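Long-range contact in riboflavin kinase, putative (Trypanosoma brucei, PDB 3BNW), which probably phosphorylates riboflavin with ATP to make FMN, the single step of the ATP route from the vitamin to this flavin cofactor: residues L58-V69 with A114-R125. Numbering follows the deposited sequence.
Sequences LVVYGWGTVSQV and AVVKIIVLGEIR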
ATOM      1  N   LEU A  58      -3.638   1.507 -11.030  1.00 24.10           N
ATOM      2  CA  LEU A  58      -2.308   2.019 -10.679  1.00 23.60           C
ATOM      3  C   LEU A  58      -1.565   1.149  -9.683  1.00 22.72           C
ATOM      4  O   LEU A  58      -2.174   0.486  -8.841  1.00 22.45           O
ATOM      5  CB  LEU A  58      -2.421   3.410 -10.053  1.00 23.71           C
ATOM      6  CG  LEU A  58      -3.089   4.514 -10.854  1.00 24.25           C
ATOM      7  CD1 LEU A  58      -3.199   5.766  -9.973  1.00 25.02           C
ATOM      8  CD2 LEU A  58      -2.329   4.800 -12.148  1.00 23.55           C
ATOM      9  N   VAL A  59      -0.237   1.182  -9.786  1.00 22.46           N
ATOM     10  CA  VAL A  59       0.658   0.725  -8.725  1.00 21.89           C
ATOM     11  C   VAL A  59       1.171   1.972  -8.007  1.00 22.26           C
ATOM     12  O   VAL A  59       1.734   2.874  -8.643  1.00 22.61           O
ATOM     13  CB  VAL A  59       1.872  -0.053  -9.261  1.00 21.73           C
ATOM     14  CG1 VAL A  59       2.780  -0.471  -8.103  1.00 19.86           C
ATOM     15  CG2 VAL A  59       1.425  -1.260 -10.073  1.00 20.20           C
ATOM     16  N   VAL A  60       0.965   2.025  -6.693  1.00 22.14           N
ATOM     17  CA  VAL A  60       1.317   3.202  -5.895  1.00 21.73           C
ATOM     18  C   VAL A  60       2.331   2.828  -4.826  1.00 21.48           C
ATOM     19  O   VAL A  60       2.612   1.656  -4.626  1.00 20.82           O
ATOM     20  CB  VAL A  60       0.071   3.847  -5.227  1.00 21.45           C
ATOM     21  CG1 VAL A  60      -0.917   4.306  -6.292  1.00 21.78           C
ATOM     22  CG2 VAL A  60      -0.583   2.891  -4.236  1.00 19.52           C
ATOM     23  N   TYR A  61       2.866   3.841  -4.146  1.00 21.39           N
ATOM     24  CA  TYR A  61       3.890   3.644  -3.136  1.00 20.97           C
ATOM     25  C   TYR A  61       3.723   4.600  -1.960  1.00 20.81           C
ATOM     26  O   TYR A  61       3.021   5.606  -2.056  1.00 21.06           O
ATOM     27  CB  TYR A  61       5.275   3.813  -3.767  1.00 21.10           C
ATOM     28  CG  TYR A  61       5.584   5.212  -4.259  1.00 21.04           C
ATOM     29  CD1 TYR A  61       6.194   6.145  -3.423  1.00 21.94           C
ATOM     30  CD2 TYR A  61       5.274   5.603  -5.554  1.00 20.77           C
ATOM     31  CE1 TYR A  61       6.479   7.429  -3.861  1.00 21.32           C
ATOM     32  CE2 TYR A  61       5.563   6.884  -6.002  1.00 21.05           C
ATOM     33  CZ  TYR A  61       6.165   7.795  -5.149  1.00 20.88           C
ATOM     34  OH  TYR A  61       6.455   9.074  -5.580  1.00 20.79           O
ATOM     35  N   GLY A  62       4.383   4.280  -0.850  1.00 20.63           N
ATOM     36  CA  GLY A  62       4.360   5.140   0.331  1.00 20.19           C
ATOM     37  C   GLY A  62       4.850   4.429   1.573  1.00 19.88           C
ATOM     38  O   GLY A  62       5.619   3.479   1.485  1.00 19.36           O
ATOM     39  N   TRP A  63       4.389   4.891   2.732  1.00 20.10           N
ATOM     40  CA  TRP A  63       4.761   4.308   4.021  1.00 20.04           C
ATOM     41  C   TRP A  63       3.585   3.562   4.614  1.00 20.22           C
ATOM     42  O   TRP A  63       2.448   4.002   4.486  1.00 20.65           O
ATOM     43  CB  TRP A  63       5.183   5.399   5.000  1.00 19.99           C
ATOM     44  CG  TRP A  63       6.410   6.125   4.599  1.00 19.42           C
ATOM     45  CD1 TRP A  63       6.478   7.358   4.037  1.00 19.18           C
ATOM     46  CD2 TRP A  63       7.759   5.667   4.736  1.00 19.06           C
ATOM     47  NE1 TRP A  63       7.785   7.700   3.811  1.00 19.56           N
ATOM     48  CE2 TRP A  63       8.593   6.679   4.229  1.00 18.68           C
ATOM     49  CE3 TRP A  63       8.341   4.499   5.240  1.00 19.74           C
ATOM     50  CZ2 TRP A  63       9.986   6.565   4.206  1.00 19.07           C
ATOM     51  CZ3 TRP A  63       9.728   4.383   5.217  1.00 19.70           C
ATOM     52  CH2 TRP A  63      10.534   5.415   4.704  1.00 19.25           C
ATOM     53  N   GLY A  64       3.858   2.442   5.274  1.00 20.61           N
ATOM     54  CA  GLY A  64       2.809   1.668   5.928  1.00 20.74           C
ATOM     55  C   GLY A  64       3.244   1.071   7.246  1.00 20.82           C
ATOM     56  O   GLY A  64       4.435   0.983   7.536  1.00 20.65           O
ATOM     57  N   THR A  65       2.268   0.659   8.045  1.00 21.27           N
ATOM     58  CA  THR A  65       2.539  -0.029   9.307  1.00 22.25           C
ATOM     59  C   THR A  65       1.576  -1.201   9.470  1.00 22.84           C
ATOM     60  O   THR A  65       0.507  -1.227   8.849  1.00 23.38           O
ATOM     61  CB  THR A  65       2.400   0.928  10.528  1.00 22.26           C
ATOM     62  OG1 THR A  65       1.037   1.348  10.667  1.00 22.37           O
ATOM     63  CG2 THR A  65       3.291   2.157  10.355  1.00 21.69           C
ATOM     64  N   VAL A  66       1.966  -2.162  10.300  1.00 23.25           N
ATOM     65  CA  VAL A  66       1.141  -3.329  10.600  1.00 23.93           C
ATOM     66  C   VAL A  66       0.990  -3.444  12.115  1.00 24.42           C
ATOM     67  O   VAL A  66       1.962  -3.305  12.855  1.00 23.87           O
ATOM     68  CB  VAL A  66       1.748  -4.623   9.992  1.00 23.89           C
ATOM     69  CG1 VAL A  66       1.004  -5.860  10.472  1.00 24.20           C
ATOM     70  CG2 VAL A  66       1.711  -4.549   8.485  1.00 23.87           C
ATOM     71  N   SER A  67      -0.242  -3.681  12.558  1.00 25.66           N
ATOM     72  CA  SER A  67      -0.599  -3.622  13.973  1.00 26.81           C
ATOM     73  C   SER A  67      -1.710  -4.611  14.291  1.00 27.77           C
ATOM     74  O   SER A  67      -2.425  -5.065  13.395  1.00 27.45           O
ATOM     75  CB  SER A  67      -1.072  -2.212  14.347  1.00 27.01           C
ATOM     76  OG  SER A  67      -0.020  -1.262  14.272  1.00 27.63           O
ATOM     77  N   GLN A  68      -1.843  -4.929  15.578  1.00 29.30           N
ATOM     78  CA  GLN A  68      -2.879  -5.838  16.075  1.00 30.47           C
ATOM     79  C   GLN A  68      -2.875  -7.182  15.328  1.00 31.16           C
ATOM     80  O   GLN A  68      -3.915  -7.674  14.882  1.00 31.07           O
ATOM     81  CB  GLN A  68      -4.255  -5.155  16.016  1.00 30.47           C
ATOM     82  CG  GLN A  68      -4.385  -3.984  16.988  1.00 30.63           C
ATOM     83  CD  GLN A  68      -5.745  -3.310  16.931  1.00 30.99           C
ATOM     84  OE1 GLN A  68      -6.294  -3.077  15.850  1.00 32.21           O
ATOM     85  NE2 GLN A  68      -6.291  -2.982  18.098  1.00 30.59           N
ATOM     86  N   VAL A  69      -1.688  -7.766  15.204  1.00 32.15           N
ATOM     87  CA  VAL A  69      -1.528  -9.049  14.534  1.00 33.05           C
ATOM     88  C   VAL A  69      -1.973 -10.150  15.498  1.00 33.57           C
ATOM     89  O   VAL A  69      -1.479 -10.207  16.622  1.00 33.63           O
ATOM     90  CB  VAL A  69      -0.068  -9.290  14.108  1.00 32.84           C
ATOM     91  CG1 VAL A  69       0.072 -10.636  13.401  1.00 32.56           C
ATOM     92  CG2 VAL A  69       0.414  -8.156  13.209  1.00 33.00           C
ATOM     93  N   ALA A 114      -4.825  -8.513  10.721  1.00 24.22           N
ATOM     94  CA  ALA A 114      -4.082  -7.412  11.313  1.00 23.49           C
ATOM     95  C   ALA A 114      -4.542  -6.115  10.679  1.00 23.10           C
ATOM     96  O   ALA A 114      -4.934  -6.094   9.512  1.00 23.15           O
ATOM     97  CB  ALA A 114      -2.592  -7.597  11.094  1.00 23.37           C
ATOM     98  N   VAL A 115      -4.497  -5.033  11.447  1.00 22.57           N
ATOM     99  CA  VAL A 115      -4.833  -3.723  10.911  1.00 22.13           C
ATOM    100  C   VAL A 115      -3.610  -3.163  10.190  1.00 21.87           C
ATOM    101  O   VAL A 115      -2.514  -3.107  10.737  1.00 21.49           O
ATOM    102  CB  VAL A 115      -5.310  -2.743  12.011  1.00 22.19           C
ATOM    103  CG1 VAL A 115      -5.673  -1.393  11.398  1.00 21.35           C
ATOM    104  CG2 VAL A 115      -6.503  -3.323  12.761  1.00 21.20           C
ATOM    105  N   VAL A 116      -3.803  -2.773   8.944  1.00 22.20           N
ATOM    106  CA  VAL A 116      -2.745  -2.135   8.186  1.00 22.73           C
ATOM    107  C   VAL A 116      -3.124  -0.678   7.971  1.00 22.76           C
ATOM    108  O   VAL A 116      -4.275  -0.358   7.672  1.00 23.08           O
ATOM    109  CB  VAL A 116      -2.484  -2.841   6.828  1.00 22.67           C
ATOM    110  CG1 VAL A 116      -3.743  -2.883   5.983  1.00 23.02           C
ATOM    111  CG2 VAL A 116      -1.370  -2.136   6.076  1.00 23.18           C
ATOM    112  N   LYS A 117      -2.148   0.202   8.151  1.00 22.70           N
ATOM    113  CA  LYS A 117      -2.330   1.615   7.912  1.00 22.91           C
ATOM    114  C   LYS A 117      -1.321   2.012   6.858  1.00 22.68           C
ATOM    115  O   LYS A 117      -0.153   1.662   6.977  1.00 22.80           O
ATOM    116  CB  LYS A 117      -2.088   2.398   9.206  1.00 23.16           C
ATOM    117  CG  LYS A 117      -3.027   2.030  10.344  1.00 22.96           C
ATOM    118  CD  LYS A 117      -2.623   2.712  11.643  1.00 23.09           C
ATOM    119  CE  LYS A 117      -3.242   2.024  12.862  1.00 22.55           C
ATOM    120  NZ  LYS A 117      -2.785   2.628  14.144  1.00 22.27           N
ATOM    121  N   ILE A 118      -1.764   2.713   5.818  1.00 22.88           N
ATOM    122  CA  ILE A 118      -0.841   3.176   4.780  1.00 23.30           C
ATOM    123  C   ILE A 118      -1.061   4.645   4.436  1.00 23.52           C
ATOM    124  O   ILE A 118      -2.189   5.137   4.463  1.00 23.70           O
ATOM    125  CB  ILE A 118      -0.903   2.303   3.484  1.00 23.09           C
ATOM    126  CG1 ILE A 118      -2.313   2.267   2.895  1.00 23.88           C
ATOM    127  CG2 ILE A 118      -0.428   0.877   3.768  1.00 22.77           C
ATOM    128  CD1 ILE A 118      -2.367   1.749   1.463  1.00 23.82           C
ATOM    129  N   ILE A 119       0.039   5.340   4.154  1.00 23.84           N
ATOM    130  CA  ILE A 119       0.007   6.659   3.533  1.00 24.27           C
ATOM    131  C   ILE A 119       0.531   6.491   2.096  1.00 24.22           C
ATOM    132  O   ILE A 119       1.675   6.082   1.898  1.00 24.05           O
ATOM    133  CB  ILE A 119       0.860   7.679   4.325  1.00 24.26           C
ATOM    134  CG1 ILE A 119       0.249   7.899   5.716  1.00 25.49           C
ATOM    135  CG2 ILE A 119       0.951   9.012   3.577  1.00 24.30           C
ATOM    136  CD1 ILE A 119       0.966   8.924   6.587  1.00 24.30           C
ATOM    137  N   VAL A 120      -0.321   6.767   1.107  1.00 24.15           N
ATOM    138  CA  VAL A 120       0.047   6.637  -0.307  1.00 24.16           C
ATOM    139  C   VAL A 120       0.546   7.979  -0.819  1.00 23.76           C
ATOM    140  O   VAL A 120      -0.214   8.930  -0.878  1.00 23.98           O
ATOM    141  CB  VAL A 120      -1.147   6.168  -1.183  1.00 24.15           C
ATOM    142  CG1 VAL A 120      -0.804   6.274  -2.651  1.00 24.22           C
ATOM    143  CG2 VAL A 120      -1.540   4.748  -0.850  1.00 23.46           C
ATOM    144  N   LEU A 121       1.820   8.044  -1.197  1.00 23.57           N
ATOM    145  CA  LEU A 121       2.466   9.311  -1.530  1.00 23.25           C
ATOM    146  C   LEU A 121       2.664   9.523  -3.027  1.00 23.86           C
ATOM    147  O   LEU A 121       2.905  10.649  -3.458  1.00 24.13           O
ATOM    148  CB  LEU A 121       3.809   9.417  -0.806  1.00 23.04           C
ATOM    149  CG  LEU A 121       3.697   9.523   0.722  1.00 22.50           C
ATOM    150  CD1 LEU A 121       5.029   9.229   1.392  1.00 21.52           C
ATOM    151  CD2 LEU A 121       3.173  10.889   1.126  1.00 21.78           C
ATOM    152  N   GLY A 122       2.571   8.465  -3.831  1.00 24.38           N
ATOM    153  CA  GLY A 122       2.675   8.643  -5.276  1.00 24.45           C
ATOM    154  C   GLY A 122       2.421   7.399  -6.100  1.00 24.77           C
ATOM    155  O   GLY A 122       2.255   6.293  -5.564  1.00 24.95           O
ATOM    156  N   GLU A 123       2.443   7.590  -7.416  1.00 24.27           N
ATOM    157  CA  GLU A 123       2.158   6.531  -8.377  1.00 24.00           C
ATOM    158  C   GLU A 123       3.392   6.130  -9.182  1.00 23.94           C
ATOM    159  O   GLU A 123       4.194   6.978  -9.574  1.00 23.52           O
ATOM    160  CB  GLU A 123       1.042   6.978  -9.314  1.00 24.08           C
ATOM    161  CG  GLU A 123       1.362   8.203 -10.163  1.00 23.49           C
ATOM    162  CD  GLU A 123       0.124   8.817 -10.757  1.00 24.16           C
ATOM    163  OE1 GLU A 123      -0.947   8.187 -10.656  1.00 23.95           O
ATOM    164  OE2 GLU A 123       0.212   9.933 -11.316  1.00 25.97           O
ATOM    165  N   ILE A 124       3.529   4.828  -9.428  1.00 24.12           N
ATOM    166  CA  ILE A 124       4.673   4.283 -10.159  1.00 24.28           C
ATOM    167  C   ILE A 124       4.334   4.127 -11.642  1.00 24.56           C
ATOM    168  O   ILE A 124       5.055   4.618 -12.515  1.00 25.08           O
ATOM    169  CB  ILE A 124       5.101   2.913  -9.585  1.00 24.36           C
ATOM    170  CG1 ILE A 124       5.426   3.042  -8.087  1.00 24.29           C
ATOM    171  CG2 ILE A 124       6.285   2.354 -10.364  1.00 23.87           C
ATOM    172  CD1 ILE A 124       5.991   1.787  -7.444  1.00 23.71           C
ATOM    173  N   ARG A 125       3.216   3.458 -11.909  1.00 24.25           N
ATOM    174  CA  ARG A 125       2.800   3.122 -13.262  1.00 23.70           C
ATOM    175  C   ARG A 125       1.371   2.595 -13.205  1.00 24.05           C
ATOM    176  O   ARG A 125       0.827   2.392 -12.117  1.00 23.39           O
ATOM    177  CB  ARG A 125       3.707   2.025 -13.810  1.00 23.90           C
ATOM    178  CG  ARG A 125       3.664   0.765 -12.956  1.00 23.14           C
ATOM    179  CD  ARG A 125       4.776  -0.185 -13.241  1.00 22.95           C
ATOM    180  NE  ARG A 125       4.677  -1.378 -12.395  1.00 23.07           N
ATOM    181  CZ  ARG A 125       3.869  -2.412 -12.639  1.00 22.80           C
ATOM    182  NH1 ARG A 125       3.045  -2.396 -13.677  1.00 23.60           N
ATOM    183  NH2 ARG A 125       3.862  -3.462 -11.826  1.00 21.47           N
TER
HETATM  184  O   HOH W   1       0.192   2.204  13.807  1.00 62.18           O
HETATM  185  O   HOH W   2      -1.096  -0.737  11.579  1.00 65.87           O
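Y61 lays its ring over the backbone of G122, a neat case of a glycine in a strand making room for an aromatic neighbour. With CG between the backbone N and carbonyl carbon (chi1 66°), the ring folds back across the partner strand, and one face receives G122 N 3.8 Å above its centre. I124 CG1 approaches the ring obliquely, 3.6 Å from Y61 CD2, while the phenol OH is hydrogen-bonded to Q11 OE1. The backbone bends here too: L121 and G122 both face Y61 in a classic beta bulge, where Y61 O accepts from L121 N (2.9 Å) and only weakly from G122 N. A second one-residue shift follows between V59 and V60. Beyond it, R125 spreads its guanidinium over V59, whose CG2 stands 3.7 Å above the centre of the plane, and NE makes a salt bridge to D143 of helix 133-151.

These two long antiparallel strands, 58-69 and 115-126, run through the middle of the curled antiparallel sheet, consistent with the closed beta-barrel of the riboflavin kinase family. V120 CG1 meets V60 CB at 3.6 Å, the two side chains crossing at about a right angle; V120 also touches F82 and F18, and V60 touches I86. W63 and L121 meet obliquely, CD1 to CD1 at 3.5 Å, and the indole NE1 is hydrogen-bonded to L156 O. Further along, one water donates to V115 O and also bonds T65 OG1 and S67 OG, the latter hydrogen-bonded to S76 OG as well. Another accepts from K117 NZ at 3.0 Å and reaches T65 OG1 only weakly; the lysine's extended chain passes T65 OG1, and its ammonium also bonds F165 O.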